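Local coordinates for putative ABC transporter, periplasmic binding protein, amino acid (Neisseria gonorrhoeae, PDB 2YJP), which binds L-cysteine as a zinc-binding periplasmic solute receptor and probably delivers it to an ABC transporter for uptake, at residues A[84-92]-A[253-261]; A[213-221]-A[277-288]. The protein carries 1 engineered substitution. All blocks are in the same frame, centred on the assembly; numbering follows the deposited sequence.

Contact 1 of 2, residues A[84-92]-A[253-261]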
ATOM      1  N   ILE A  84      -0.175  10.566  -6.452  1.00 20.26           N
ATOM      2  CA  ILE A  84      -0.852  11.346  -5.433  1.00 19.83           C
ATOM      3  C   ILE A  84       0.206  12.199  -4.731  1.00 19.97           C
ATOM      4  O   ILE A  84      -0.031  13.384  -4.420  1.00 20.81           O
ATOM      5  CB  ILE A  84      -1.561  10.433  -4.404  1.00 18.86           C
ATOM      6  CG1 ILE A  84      -2.736   9.742  -5.075  1.00 19.93           C
ATOM      7  CG2 ILE A  84      -1.978  11.237  -3.106  1.00 17.91           C
ATOM      8  CD1 ILE A  84      -3.259   8.596  -4.342  1.00 19.59           C
ATOM      9  N   ALA A  85       1.369  11.604  -4.474  1.00 18.83           N
ATOM     10  CA  ALA A  85       2.424  12.343  -3.795  1.00 19.49           C
ATOM     11  C   ALA A  85       2.893  13.565  -4.642  1.00 20.48           C
ATOM     12  O   ALA A  85       3.129  14.666  -4.107  1.00 20.50           O
ATOM     13  CB  ALA A  85       3.581  11.425  -3.397  1.00 17.73           C
ATOM     14  N   LYS A  86       2.968  13.371  -5.960  1.00 20.75           N
ATOM     15  CA  LYS A  86       3.465  14.420  -6.863  1.00 22.48           C
ATOM     16  C   LYS A  86       2.459  15.571  -6.945  1.00 23.36           C
ATOM     17  O   LYS A  86       2.833  16.757  -6.952  1.00 23.26           O
ATOM     18  CB  LYS A  86       3.796  13.829  -8.235  1.00 23.53           C
ATOM     19  CG  LYS A  86       5.080  12.952  -8.198  1.00 24.35           C
ATOM     20  CD  LYS A  86       5.596  12.546  -9.605  1.00 28.02           C
ATOM     21  CE  LYS A  86       4.477  11.897 -10.417  1.00 30.32           C
ATOM     22  NZ  LYS A  86       4.922  11.135 -11.626  1.00 32.83           N
ATOM     23  N   ASP A  87       1.181  15.204  -6.908  1.00 23.14           N
ATOM     24  CA  ASP A  87       0.092  16.176  -6.886  1.00 24.75           C
ATOM     25  C   ASP A  87       0.134  17.055  -5.621  1.00 24.26           C
ATOM     26  O   ASP A  87      -0.014  18.274  -5.703  1.00 24.64           O
ATOM     27  CB  ASP A  87      -1.242  15.426  -6.996  1.00 24.73           C
ATOM     28  CG  ASP A  87      -1.636  15.134  -8.455  1.00 30.34           C
ATOM     29  OD1 ASP A  87      -1.121  15.831  -9.353  1.00 35.22           O
ATOM     30  OD2 ASP A  87      -2.505  14.238  -8.697  1.00 33.65           O
ATOM     31  N   LEU A  88       0.339  16.418  -4.472  1.00 22.67           N
ATOM     32  CA  LEU A  88       0.469  17.109  -3.203  1.00 23.71           C
ATOM     33  C   LEU A  88       1.657  18.059  -3.203  1.00 24.02           C
ATOM     34  O   LEU A  88       1.529  19.191  -2.731  1.00 25.12           O
ATOM     35  CB  LEU A  88       0.652  16.122  -2.042  1.00 22.05           C
ATOM     36  CG  LEU A  88      -0.418  15.090  -1.848  1.00 24.65           C
ATOM     37  CD1 LEU A  88      -0.247  14.674  -0.585  1.00 23.97           C
ATOM     38  CD2 LEU A  88      -1.650  15.591  -1.513  1.00 24.42           C
ATOM     39  N   ALA A  89       2.809  17.601  -3.701  1.00 23.58           N
ATOM     40  CA  ALA A  89       4.010  18.461  -3.796  1.00 24.49           C
ATOM     41  C   ALA A  89       3.828  19.668  -4.746  1.00 26.31           C
ATOM     42  O   ALA A  89       4.277  20.804  -4.450  1.00 26.87           O
ATOM     43  CB  ALA A  89       5.221  17.660  -4.184  1.00 22.89           C
ATOM     44  N   LYS A  90       3.202  19.423  -5.892  1.00 25.87           N
ATOM     45  CA  LYS A  90       2.893  20.508  -6.780  1.00 27.99           C
ATOM     46  C   LYS A  90       2.033  21.581  -6.054  1.00 28.77           C
ATOM     47  O   LYS A  90       2.327  22.788  -6.176  1.00 28.99           O
ATOM     48  CB  LYS A  90       2.178  19.983  -8.036  1.00 27.86           C
ATOM     49  CG  LYS A  90       1.640  21.089  -8.894  1.00 31.72           C
ATOM     50  CD  LYS A  90       1.279  20.580 -10.263  1.00 36.23           C
ATOM     51  CE  LYS A  90       0.129  21.347 -10.807  1.00 39.51           C
ATOM     52  NZ  LYS A  90       0.146  22.658 -10.121  1.00 42.40           N
ATOM     53  N   ASP A  91       0.992  21.157  -5.314  1.00 27.77           N
ATOM     54  CA  ASP A  91       0.116  22.151  -4.654  1.00 29.33           C
ATOM     55  C   ASP A  91       0.855  22.831  -3.511  1.00 29.55           C
ATOM     56  O   ASP A  91       0.712  24.003  -3.300  1.00 30.31           O
ATOM     57  CB  ASP A  91      -1.157  21.498  -4.125  1.00 28.61           C
ATOM     58  CG  ASP A  91      -2.108  21.134  -5.211  1.00 30.65           C
ATOM     59  OD1 ASP A  91      -2.058  21.819  -6.252  1.00 35.13           O
ATOM     60  OD2 ASP A  91      -2.894  20.158  -5.045  1.00 32.13           O
ATOM     61  N   LEU A  92       1.651  22.065  -2.774  1.00 28.67           N
ATOM     62  CA  LEU A  92       2.276  22.581  -1.585  1.00 29.36           C
ATOM     63  C   LEU A  92       3.491  23.453  -1.911  1.00 30.64           C
ATOM     64  O   LEU A  92       3.718  24.478  -1.286  1.00 31.71           O
ATOM     65  CB  LEU A  92       2.719  21.431  -0.689  1.00 28.46           C
ATOM     66  CG  LEU A  92       3.198  21.919   0.691  1.00 30.70           C
ATOM     67  CD1 LEU A  92       2.059  22.395   1.615  1.00 31.25           C
ATOM     68  CD2 LEU A  92       4.013  20.874   1.358  1.00 28.07           C
ATOM     69  N   TRP A 253      -4.342  19.993   6.082  1.00 22.87           N
ATOM     70  CA  TRP A 253      -3.976  20.291   4.705  1.00 23.06           C
ATOM     71  C   TRP A 253      -4.101  19.100   3.767  1.00 22.93           C
ATOM     72  O   TRP A 253      -4.673  19.244   2.680  1.00 23.80           O
ATOM     73  CB  TRP A 253      -2.552  20.824   4.639  1.00 22.72           C
ATOM     74  CG  TRP A 253      -2.235  21.325   3.301  1.00 23.59           C
ATOM     75  CD1 TRP A 253      -2.569  22.541   2.767  1.00 25.70           C
ATOM     76  CD2 TRP A 253      -1.553  20.611   2.281  1.00 23.86           C
ATOM     77  NE1 TRP A 253      -2.090  22.626   1.479  1.00 28.29           N
ATOM     78  CE2 TRP A 253      -1.464  21.456   1.162  1.00 26.09           C
ATOM     79  CE3 TRP A 253      -0.973  19.343   2.217  1.00 22.75           C
ATOM     80  CZ2 TRP A 253      -0.846  21.056  -0.029  1.00 28.15           C
ATOM     81  CZ3 TRP A 253      -0.365  18.950   1.044  1.00 24.61           C
ATOM     82  CH2 TRP A 253      -0.309  19.792  -0.062  1.00 26.65           C
ATOM     83  N   VAL A 254      -3.589  17.935   4.191  1.00 22.09           N
ATOM     84  CA  VAL A 254      -3.754  16.666   3.451  1.00 21.68           C
ATOM     85  C   VAL A 254      -5.223  16.308   3.178  1.00 22.43           C
ATOM     86  O   VAL A 254      -5.582  15.983   2.038  1.00 22.53           O
ATOM     87  CB  VAL A 254      -2.958  15.472   4.065  1.00 20.59           C
ATOM     88  CG1 VAL A 254      -3.134  14.176   3.229  1.00 18.46           C
ATOM     89  CG2 VAL A 254      -1.458  15.768   4.059  1.00 18.92           C
ATOM     90  N   ASN A 255      -6.069  16.410   4.200  1.00 23.12           N
ATOM     91  CA  ASN A 255      -7.529  16.180   4.060  1.00 23.99           C
ATOM     92  C   ASN A 255      -8.162  17.028   2.929  1.00 25.16           C
ATOM     93  O   ASN A 255      -8.873  16.488   2.092  1.00 25.13           O
ATOM     94  CB  ASN A 255      -8.256  16.515   5.363  1.00 24.58           C
ATOM     95  CG  ASN A 255      -8.032  15.470   6.443  1.00 26.94           C
ATOM     96  OD1 ASN A 255      -7.581  14.365   6.169  1.00 24.51           O
ATOM     97  ND2 ASN A 255      -8.356  15.828   7.685  1.00 24.25           N
ATOM     98  N   GLY A 256      -7.903  18.346   2.938  1.00 25.06           N
ATOM     99  CA  GLY A 256      -8.416  19.268   1.953  1.00 26.75           C
ATOM    100  C   GLY A 256      -7.899  18.915   0.558  1.00 26.80           C
ATOM    101  O   GLY A 256      -8.629  18.952  -0.426  1.00 27.33           O
ATOM    102  N   GLU A 257      -6.629  18.558   0.488  1.00 25.68           N
ATOM    103  CA  GLU A 257      -6.048  18.077  -0.773  1.00 25.58           C
ATOM    104  C   GLU A 257      -6.669  16.806  -1.327  1.00 24.46           C
ATOM    105  O   GLU A 257      -6.933  16.763  -2.521  1.00 25.44           O
ATOM    106  CB  GLU A 257      -4.573  17.840  -0.608  1.00 24.40           C
ATOM    107  CG  GLU A 257      -3.777  19.091  -0.485  1.00 27.19           C
ATOM    108  CD  GLU A 257      -3.674  19.790  -1.810  1.00 32.24           C
ATOM    109  OE1 GLU A 257      -3.306  19.091  -2.793  1.00 33.63           O
ATOM    110  OE2 GLU A 257      -3.986  21.012  -1.881  1.00 32.29           O
ATOM    111  N   ILE A 258      -6.882  15.791  -0.480  1.00 23.09           N
ATOM    112  CA  ILE A 258      -7.528  14.562  -0.916  1.00 23.35           C
ATOM    113  C   ILE A 258      -8.937  14.829  -1.431  1.00 25.01           C
ATOM    114  O   ILE A 258      -9.318  14.302  -2.472  1.00 25.49           O
ATOM    115  CB  ILE A 258      -7.564  13.473   0.185  1.00 22.46           C
ATOM    116  CG1 ILE A 258      -6.135  13.015   0.526  1.00 22.89           C
ATOM    117  CG2 ILE A 258      -8.439  12.255  -0.238  1.00 21.33           C
ATOM    118  CD1 ILE A 258      -5.287  12.454  -0.669  1.00 21.67           C
ATOM    119  N   ALA A 259      -9.679  15.663  -0.696  1.00 26.19           N
ATOM    120  CA  ALA A 259     -11.086  15.951  -0.971  1.00 27.62           C
ATOM    121  C   ALA A 259     -11.131  16.618  -2.320  1.00 28.89           C
ATOM    122  O   ALA A 259     -11.997  16.299  -3.155  1.00 29.79           O
ATOM    123  CB  ALA A 259     -11.701  16.889   0.122  1.00 27.71           C
ATOM    124  N   ALA A 260     -10.194  17.558  -2.521  1.00 28.53           N
ATOM    125  CA  ALA A 260     -10.170  18.347  -3.768  1.00 30.13           C
ATOM    126  C   ALA A 260      -9.810  17.438  -4.942  1.00 29.91           C
ATOM    127  O   ALA A 260     -10.359  17.616  -6.034  1.00 32.23           O
ATOM    128  CB  ALA A 260      -9.221  19.552  -3.697  1.00 29.27           C
ATOM    129  N   MET A 261      -8.943  16.464  -4.696  1.00 27.07           N
ATOM    130  CA  MET A 261      -8.525  15.526  -5.758  1.00 27.65           C
ATOM    131  C   MET A 261      -9.603  14.559  -6.214  1.00 27.60           C
ATOM    132  O   MET A 261      -9.626  14.177  -7.397  1.00 27.80           O
ATOM    133  CB  MET A 261      -7.287  14.742  -5.370  1.00 24.72           C
ATOM    134  CG  MET A 261      -6.031  15.542  -5.445  1.00 27.30           C
ATOM    135  SD  MET A 261      -4.762  14.580  -4.597  1.00 33.43           S
ATOM    136  CE  MET A 261      -3.302  15.192  -5.297  1.00 35.95           C
TER
HETATM  137  O   HOH W   1      -5.488  21.154  -4.115  1.00 36.58           O
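Leu92 lies across the six-membered ring of Trp253, its CD1 3.7 Å from the ring centroid and only 17° off the normal, a CH-pi contact. Its CB adds a second touch at the rim, 3.5 Å from Trp253 CH2. Leu88 O faces the same CH2 in the plane of the ring, at 3.3 Å, while CG of Glu257, one helical turn on, lies over the rim of the opposite face. Trp253 CG stands anti to its backbone N (chi1 -171°), which carries the indole across to helix 84-92, where it is touched on both faces and at one edge. Next to it the Leu88 and Glu257 side chains run past one another head to tail, Leu88 CD2 reaching Glu257 CB at 3.8 Å. Ile84 CG2 and Ile258 CD1, 4.3 Å apart, continue the apolar seam. Segments 84-92 and 253-261 cross at 114°, with axes 11.0 Å apart at closest, in a lobe of the type II periplasmic-binding-protein fold; Ala85 and Ala89 of the first helix pack on strand 99-103. The polar, water-bearing side is the flank with the partly exposed Asp91 and Glu257, beside the Leu88, Leu92 and Trp253 packing. Asp91 OD2 comes within 2.5 Å of Glu257 OE1, a distance so short that one acid probably holds a proton. Arg266 forms a salt bridge with Asp91 OD2 and probably offsets the charge. A water bridges the pair, donating to Asp91 OD2 and, at 2.7 Å, to Glu257 OE2.

Contact 2 of 2, residues A[213-221]-A[277-288]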
ATOM      1  N   ASN A 213      -5.525  -7.872  -1.942  1.00 15.90           N
ATOM      2  CA  ASN A 213      -5.908  -8.616  -3.166  1.00 15.82           C
ATOM      3  C   ASN A 213      -5.537  -7.913  -4.474  1.00 16.01           C
ATOM      4  O   ASN A 213      -5.130  -8.579  -5.450  1.00 15.84           O
ATOM      5  CB  ASN A 213      -7.377  -9.098  -3.178  1.00 16.38           C
ATOM      6  CG  ASN A 213      -8.423  -7.952  -2.999  1.00 19.99           C
ATOM      7  OD1 ASN A 213      -8.154  -6.749  -3.204  1.00 21.76           O
ATOM      8  ND2 ASN A 213      -9.655  -8.366  -2.638  1.00 18.76           N
ATOM      9  N   ALA A 214      -5.664  -6.589  -4.484  1.00 15.42           N
ATOM     10  CA  ALA A 214      -5.296  -5.809  -5.638  1.00 15.81           C
ATOM     11  C   ALA A 214      -3.820  -6.031  -5.987  1.00 15.64           C
ATOM     12  O   ALA A 214      -3.469  -6.123  -7.131  1.00 16.73           O
ATOM     13  CB  ALA A 214      -5.568  -4.279  -5.358  1.00 15.11           C
ATOM     14  N   LEU A 215      -2.942  -6.067  -5.003  1.00 15.96           N
ATOM     15  CA  LEU A 215      -1.574  -6.411  -5.303  1.00 16.60           C
ATOM     16  C   LEU A 215      -1.535  -7.810  -5.937  1.00 16.42           C
ATOM     17  O   LEU A 215      -0.879  -8.021  -6.956  1.00 16.70           O
ATOM     18  CB  LEU A 215      -0.698  -6.389  -4.033  1.00 15.76           C
ATOM     19  CG  LEU A 215       0.743  -6.839  -4.252  1.00 16.55           C
ATOM     20  CD1 LEU A 215       1.456  -5.925  -5.291  1.00 15.88           C
ATOM     21  CD2 LEU A 215       1.480  -6.836  -2.931  1.00 17.39           C
ATOM     22  N   LEU A 216      -2.226  -8.766  -5.318  1.00 16.07           N
ATOM     23  CA  LEU A 216      -2.133 -10.170  -5.781  1.00 16.47           C
ATOM     24  C   LEU A 216      -2.683 -10.353  -7.202  1.00 17.39           C
ATOM     25  O   LEU A 216      -2.117 -11.103  -7.998  1.00 17.93           O
ATOM     26  CB  LEU A 216      -2.880 -11.096  -4.825  1.00 15.51           C
ATOM     27  CG  LEU A 216      -2.416 -11.184  -3.362  1.00 15.87           C
ATOM     28  CD1 LEU A 216      -3.193 -12.342  -2.667  1.00 13.58           C
ATOM     29  CD2 LEU A 216      -0.909 -11.390  -3.262  1.00 13.15           C
ATOM     30  N   TRP A 217      -3.774  -9.645  -7.534  1.00 17.74           N
ATOM     31  CA  TRP A 217      -4.260  -9.669  -8.904  1.00 18.22           C
ATOM     32  C   TRP A 217      -3.181  -9.122  -9.880  1.00 17.99           C
ATOM     33  O   TRP A 217      -3.010  -9.665 -10.965  1.00 17.69           O
ATOM     34  CB  TRP A 217      -5.569  -8.896  -9.072  1.00 18.23           C
ATOM     35  CG  TRP A 217      -6.746  -9.453  -8.223  1.00 20.93           C
ATOM     36  CD1 TRP A 217      -7.045 -10.781  -7.966  1.00 21.50           C
ATOM     37  CD2 TRP A 217      -7.807  -8.689  -7.615  1.00 21.14           C
ATOM     38  NE1 TRP A 217      -8.195 -10.878  -7.213  1.00 21.23           N
ATOM     39  CE2 TRP A 217      -8.676  -9.620  -6.961  1.00 23.06           C
ATOM     40  CE3 TRP A 217      -8.081  -7.330  -7.517  1.00 21.59           C
ATOM     41  CZ2 TRP A 217      -9.834  -9.212  -6.232  1.00 21.70           C
ATOM     42  CZ3 TRP A 217      -9.239  -6.921  -6.781  1.00 24.14           C
ATOM     43  CH2 TRP A 217     -10.091  -7.865  -6.153  1.00 22.54           C
ATOM     44  N   ALA A 218      -2.466  -8.082  -9.469  1.00 16.89           N
ATOM     45  CA  ALA A 218      -1.508  -7.406 -10.385  1.00 17.24           C
ATOM     46  C   ALA A 218      -0.278  -8.285 -10.576  1.00 17.33           C
ATOM     47  O   ALA A 218       0.279  -8.399 -11.697  1.00 17.63           O
ATOM     48  CB  ALA A 218      -1.089  -6.037  -9.828  1.00 15.96           C
ATOM     49  N   TRP A 219       0.133  -8.916  -9.473  1.00 16.27           N
ATOM     50  CA  TRP A 219       1.245  -9.827  -9.522  1.00 15.97           C
ATOM     51  C   TRP A 219       0.907 -11.095 -10.353  1.00 17.01           C
ATOM     52  O   TRP A 219       1.710 -11.520 -11.169  1.00 18.09           O
ATOM     53  CB  TRP A 219       1.696 -10.175  -8.110  1.00 14.51           C
ATOM     54  CG  TRP A 219       2.918 -11.034  -8.105  1.00 16.15           C
ATOM     55  CD1 TRP A 219       4.202 -10.618  -8.247  1.00 17.02           C
ATOM     56  CD2 TRP A 219       2.961 -12.456  -7.989  1.00 13.66           C
ATOM     57  NE1 TRP A 219       5.065 -11.705  -8.184  1.00 18.43           N
ATOM     58  CE2 TRP A 219       4.319 -12.845  -8.027  1.00 16.52           C
ATOM     59  CE3 TRP A 219       1.986 -13.441  -7.792  1.00 15.24           C
ATOM     60  CZ2 TRP A 219       4.732 -14.205  -7.937  1.00 14.65           C
ATOM     61  CZ3 TRP A 219       2.401 -14.787  -7.639  1.00 14.35           C
ATOM     62  CH2 TRP A 219       3.761 -15.146  -7.748  1.00 14.16           C
ATOM     63  N   ALA A 220      -0.261 -11.701 -10.138  1.00 17.08           N
ATOM     64  CA  ALA A 220      -0.632 -12.967 -10.800  1.00 17.23           C
ATOM     65  C   ALA A 220      -0.780 -12.807 -12.316  1.00 17.90           C
ATOM     66  O   ALA A 220      -0.513 -13.738 -13.111  1.00 19.11           O
ATOM     67  CB  ALA A 220      -1.972 -13.535 -10.169  1.00 16.75           C
ATOM     68  N   LYS A 221      -1.149 -11.591 -12.721  1.00 17.73           N
ATOM     69  CA  LYS A 221      -1.229 -11.218 -14.113  1.00 18.19           C
ATOM     70  C   LYS A 221       0.132 -11.470 -14.835  1.00 18.91           C
ATOM     71  O   LYS A 221       0.155 -11.890 -16.006  1.00 19.73           O
ATOM     72  CB  LYS A 221      -1.659  -9.729 -14.215  1.00 17.95           C
ATOM     73  CG  LYS A 221      -2.027  -9.327 -15.674  1.00 21.73           C
ATOM     74  CD  LYS A 221      -2.148  -7.826 -15.892  1.00 21.57           C
ATOM     75  CE  LYS A 221      -2.558  -7.537 -17.322  1.00 24.02           C
ATOM     76  NZ  LYS A 221      -2.836  -6.064 -17.582  1.00 26.33           N
ATOM     77  N   PRO A 277      -4.460   0.369 -16.582  1.00 26.12           N
ATOM     78  CA  PRO A 277      -3.728  -0.498 -17.515  1.00 26.03           C
ATOM     79  C   PRO A 277      -3.534  -1.906 -16.923  1.00 25.27           C
ATOM     80  O   PRO A 277      -3.443  -2.884 -17.649  1.00 26.04           O
ATOM     81  CB  PRO A 277      -2.385   0.243 -17.733  1.00 25.25           C
ATOM     82  CG  PRO A 277      -2.706   1.683 -17.448  1.00 25.85           C
ATOM     83  CD  PRO A 277      -3.692   1.609 -16.279  1.00 24.92           C
ATOM     84  N   VAL A 278      -3.512  -2.008 -15.615  1.00 24.23           N
ATOM     85  CA  VAL A 278      -3.259  -3.284 -14.992  1.00 24.01           C
ATOM     86  C   VAL A 278      -4.552  -4.119 -14.950  1.00 25.55           C
ATOM     87  O   VAL A 278      -4.597  -5.245 -15.483  1.00 25.82           O
ATOM     88  CB  VAL A 278      -2.655  -3.118 -13.608  1.00 22.92           C
ATOM     89  CG1 VAL A 278      -2.635  -4.460 -12.865  1.00 21.62           C
ATOM     90  CG2 VAL A 278      -1.281  -2.484 -13.718  1.00 22.36           C
ATOM     91  N   TYR A 279      -5.599  -3.560 -14.344  1.00 25.06           N
ATOM     92  CA  TYR A 279      -6.807  -4.343 -14.145  1.00 26.17           C
ATOM     93  C   TYR A 279      -7.779  -4.335 -15.336  1.00 28.07           C
ATOM     94  O   TYR A 279      -8.595  -5.226 -15.439  1.00 29.26           O
ATOM     95  CB  TYR A 279      -7.499  -3.929 -12.846  1.00 25.14           C
ATOM     96  CG  TYR A 279      -6.558  -3.911 -11.679  1.00 23.33           C
ATOM     97  CD1 TYR A 279      -6.069  -5.120 -11.139  1.00 20.42           C
ATOM     98  CD2 TYR A 279      -6.138  -2.701 -11.108  1.00 21.30           C
ATOM     99  CE1 TYR A 279      -5.227  -5.127 -10.089  1.00 20.19           C
ATOM    100  CE2 TYR A 279      -5.270  -2.707 -10.041  1.00 20.53           C
ATOM    101  CZ  TYR A 279      -4.812  -3.918  -9.539  1.00 21.67           C
ATOM    102  OH  TYR A 279      -3.938  -3.971  -8.477  1.00 20.82           O
ATOM    103  N   GLY A 280      -7.692  -3.341 -16.230  1.00 29.20           N
ATOM    104  CA  GLY A 280      -8.678  -3.169 -17.306  1.00 31.72           C
ATOM    105  C   GLY A 280     -10.096  -3.013 -16.775  1.00 33.84           C
ATOM    106  O   GLY A 280     -10.298  -2.390 -15.738  1.00 31.62           O
ATOM    107  N   GLU A 281     -11.056  -3.645 -17.456  1.00 36.95           N
ATOM    108  CA  GLU A 281     -12.456  -3.652 -17.034  1.00 40.50           C
ATOM    109  C   GLU A 281     -12.754  -4.678 -15.925  1.00 41.07           C
ATOM    110  O   GLU A 281     -13.870  -4.701 -15.396  1.00 42.27           O
ATOM    111  CB  GLU A 281     -13.407  -3.855 -18.229  1.00 43.36           C
ATOM    112  CG  GLU A 281     -13.274  -2.765 -19.341  1.00 49.14           C
ATOM    113  CD  GLU A 281     -14.557  -2.541 -20.173  1.00 57.61           C
ATOM    114  OE1 GLU A 281     -15.056  -3.500 -20.824  1.00 59.83           O
ATOM    115  OE2 GLU A 281     -15.071  -1.386 -20.169  1.00 60.33           O
ATOM    116  N   LYS A 282     -11.736  -5.462 -15.527  1.00 40.50           N
ATOM    117  CA  LYS A 282     -11.894  -6.558 -14.534  1.00 40.56           C
ATOM    118  C   LYS A 282     -12.154  -6.037 -13.102  1.00 39.40           C
ATOM    119  O   LYS A 282     -12.736  -6.735 -12.260  1.00 40.33           O
ATOM    120  CB  LYS A 282     -10.671  -7.502 -14.546  1.00 40.04           C
ATOM    121  CG  LYS A 282     -10.958  -8.995 -14.742  1.00 41.77           C
ATOM    122  CD  LYS A 282     -11.114  -9.349 -16.213  1.00 43.02           C
ATOM    123  N   VAL A 283     -11.735  -4.802 -12.842  1.00 37.77           N
ATOM    124  CA  VAL A 283     -11.966  -4.148 -11.573  1.00 36.09           C
ATOM    125  C   VAL A 283     -12.463  -2.726 -11.831  1.00 36.44           C
ATOM    126  O   VAL A 283     -11.698  -1.859 -12.295  1.00 36.48           O
ATOM    127  CB  VAL A 283     -10.674  -4.089 -10.755  1.00 34.51           C
ATOM    128  CG1 VAL A 283     -10.889  -3.329  -9.456  1.00 32.63           C
ATOM    129  CG2 VAL A 283     -10.116  -5.503 -10.488  1.00 34.46           C
ATOM    130  N   LYS A 284     -13.736  -2.480 -11.517  1.00 37.53           N
ATOM    131  CA  LYS A 284     -14.360  -1.145 -11.651  1.00 37.66           C
ATOM    132  C   LYS A 284     -13.674  -0.113 -10.768  1.00 35.23           C
ATOM    133  O   LYS A 284     -13.249  -0.429  -9.649  1.00 34.28           O
ATOM    134  CB  LYS A 284     -15.848  -1.224 -11.344  1.00 39.67           C
ATOM    135  CG  LYS A 284     -16.552  -2.243 -12.253  1.00 44.36           C
ATOM    136  CD  LYS A 284     -18.086  -2.206 -12.186  1.00 51.02           C
ATOM    137  CE  LYS A 284     -18.627  -3.138 -13.283  1.00 54.38           C
ATOM    138  NZ  LYS A 284     -20.136  -3.296 -13.268  1.00 59.87           N
ATOM    139  N   PRO A 285     -13.529   1.124 -11.264  1.00 34.75           N
ATOM    140  CA  PRO A 285     -12.860   2.166 -10.450  1.00 32.84           C
ATOM    141  C   PRO A 285     -13.554   2.438  -9.118  1.00 32.98           C
ATOM    142  O   PRO A 285     -12.891   2.802  -8.146  1.00 32.48           O
ATOM    143  CB  PRO A 285     -12.916   3.429 -11.331  1.00 33.30           C
ATOM    144  CG  PRO A 285     -13.694   3.066 -12.574  1.00 35.84           C
ATOM    145  CD  PRO A 285     -13.791   1.561 -12.649  1.00 36.30           C
ATOM    146  N   GLU A 286     -14.860   2.281  -9.046  1.00 34.36           N
ATOM    147  CA  GLU A 286     -15.554   2.473  -7.785  1.00 35.73           C
ATOM    148  C   GLU A 286     -15.307   1.353  -6.796  1.00 34.54           C
ATOM    149  O   GLU A 286     -15.637   1.513  -5.643  1.00 33.73           O
ATOM    150  CB  GLU A 286     -17.083   2.731  -7.929  1.00 38.40           C
ATOM    151  CG  GLU A 286     -17.863   2.031  -9.053  1.00 44.98           C
ATOM    152  CD  GLU A 286     -17.373   2.330 -10.486  1.00 49.09           C
ATOM    153  OE1 GLU A 286     -16.406   3.036 -10.646  1.00 48.00           O
ATOM    154  OE2 GLU A 286     -17.947   1.864 -11.486  1.00 53.96           O
ATOM    155  N   ALA A 287     -14.743   0.228  -7.245  1.00 34.06           N
ATOM    156  CA  ALA A 287     -14.304  -0.827  -6.325  1.00 33.44           C
ATOM    157  C   ALA A 287     -12.954  -0.487  -5.707  1.00 31.10           C
ATOM    158  O   ALA A 287     -12.634  -1.012  -4.657  1.00 31.58           O
ATOM    159  CB  ALA A 287     -14.249  -2.222  -7.009  1.00 33.17           C
ATOM    160  N   LEU A 288     -12.168   0.387  -6.320  1.00 29.07           N
ATOM    161  CA  LEU A 288     -10.853   0.675  -5.760  1.00 27.72           C
ATOM    162  C   LEU A 288     -10.828   2.030  -5.093  1.00 26.78           C
ATOM    163  O   LEU A 288     -10.227   2.202  -4.051  1.00 25.75           O
ATOM    164  CB  LEU A 288      -9.759   0.633  -6.830  1.00 26.71           C
ATOM    165  CG  LEU A 288      -9.191  -0.711  -7.249  1.00 29.06           C
ATOM    166  CD1 LEU A 288      -8.711  -0.727  -8.705  1.00 30.43           C
ATOM    167  CD2 LEU A 288      -8.054  -1.158  -6.371  1.00 28.70           C
TER
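Tyr279 donates its hydroxyl to the backbone of helix 213-222, OH to Ala214 O 2.6 Å, and joins the C-terminal tail to the second lobe of the type II periplasmic-binding-protein fold. The phenol meets the helix by its rim: Ala214 O lies at the ring edge, in plane, and Trp217 CB also meets that edge, 3.9 Å from Tyr279 CE1. Ala218 CB packs on Val278 CG1 at 3.8 Å. Farther along the tail, Val283 CG2 approaches the Trp217 indole obliquely, 4.0 Å from CE3, and Leu288 CD2 touches Ala214 CB. At the exposed end Lys221 stretches out fully, and its NZ donates to Val278 O at 2.9 Å, 19° out of the carbonyl plane. A second layer sets these groups. Val278 CG1, anti to its own backbone N at chi1 170°, covers the centre of the tyrosine ring while still reaching Ala218. The short helix 276-279 gives way at Gly280, which leaves helical geometry with a positive phi, and backbone bonding of Leu288 with Lys143 ties the tail at Leu288 to strand 142-151. Pro67 and Phe68 pack against Tyr279 as well. Helix 213-222 itself starts directly after His211 and Asp212 of the cysteine pocket. Ala214 O also accepts the helical bond from Ala218 N; this donor and the tyrosine hydroxyl reach the oxygen from opposite faces of its carbonyl plane, the hydroxyl lying 55° out of it.

How the contacts relate
The two contacts share no secondary-structure element, and their centres lie 24 Å apart. In contact 1 the buried Leu88 and Leu92 lie beside partly exposed acids; in contact 2 the buried Tyr279 and Ala214 form the interior end and the exposed Lys221 the surface end. Contact 1 joins two regular helices, 80-93 and 248-264, and is farther from the centre of the chain; contact 2 sets a single helix against an irregular tail and buries somewhat less surface. Their polar chemistry differs accordingly. In contact 1 acidic groups and water gather at one margin, with the basic partner supplied by helix 266-274, whereas contact 2 uses side-chain donors to bond backbone carbonyls directly. Along the chain the segments alternate.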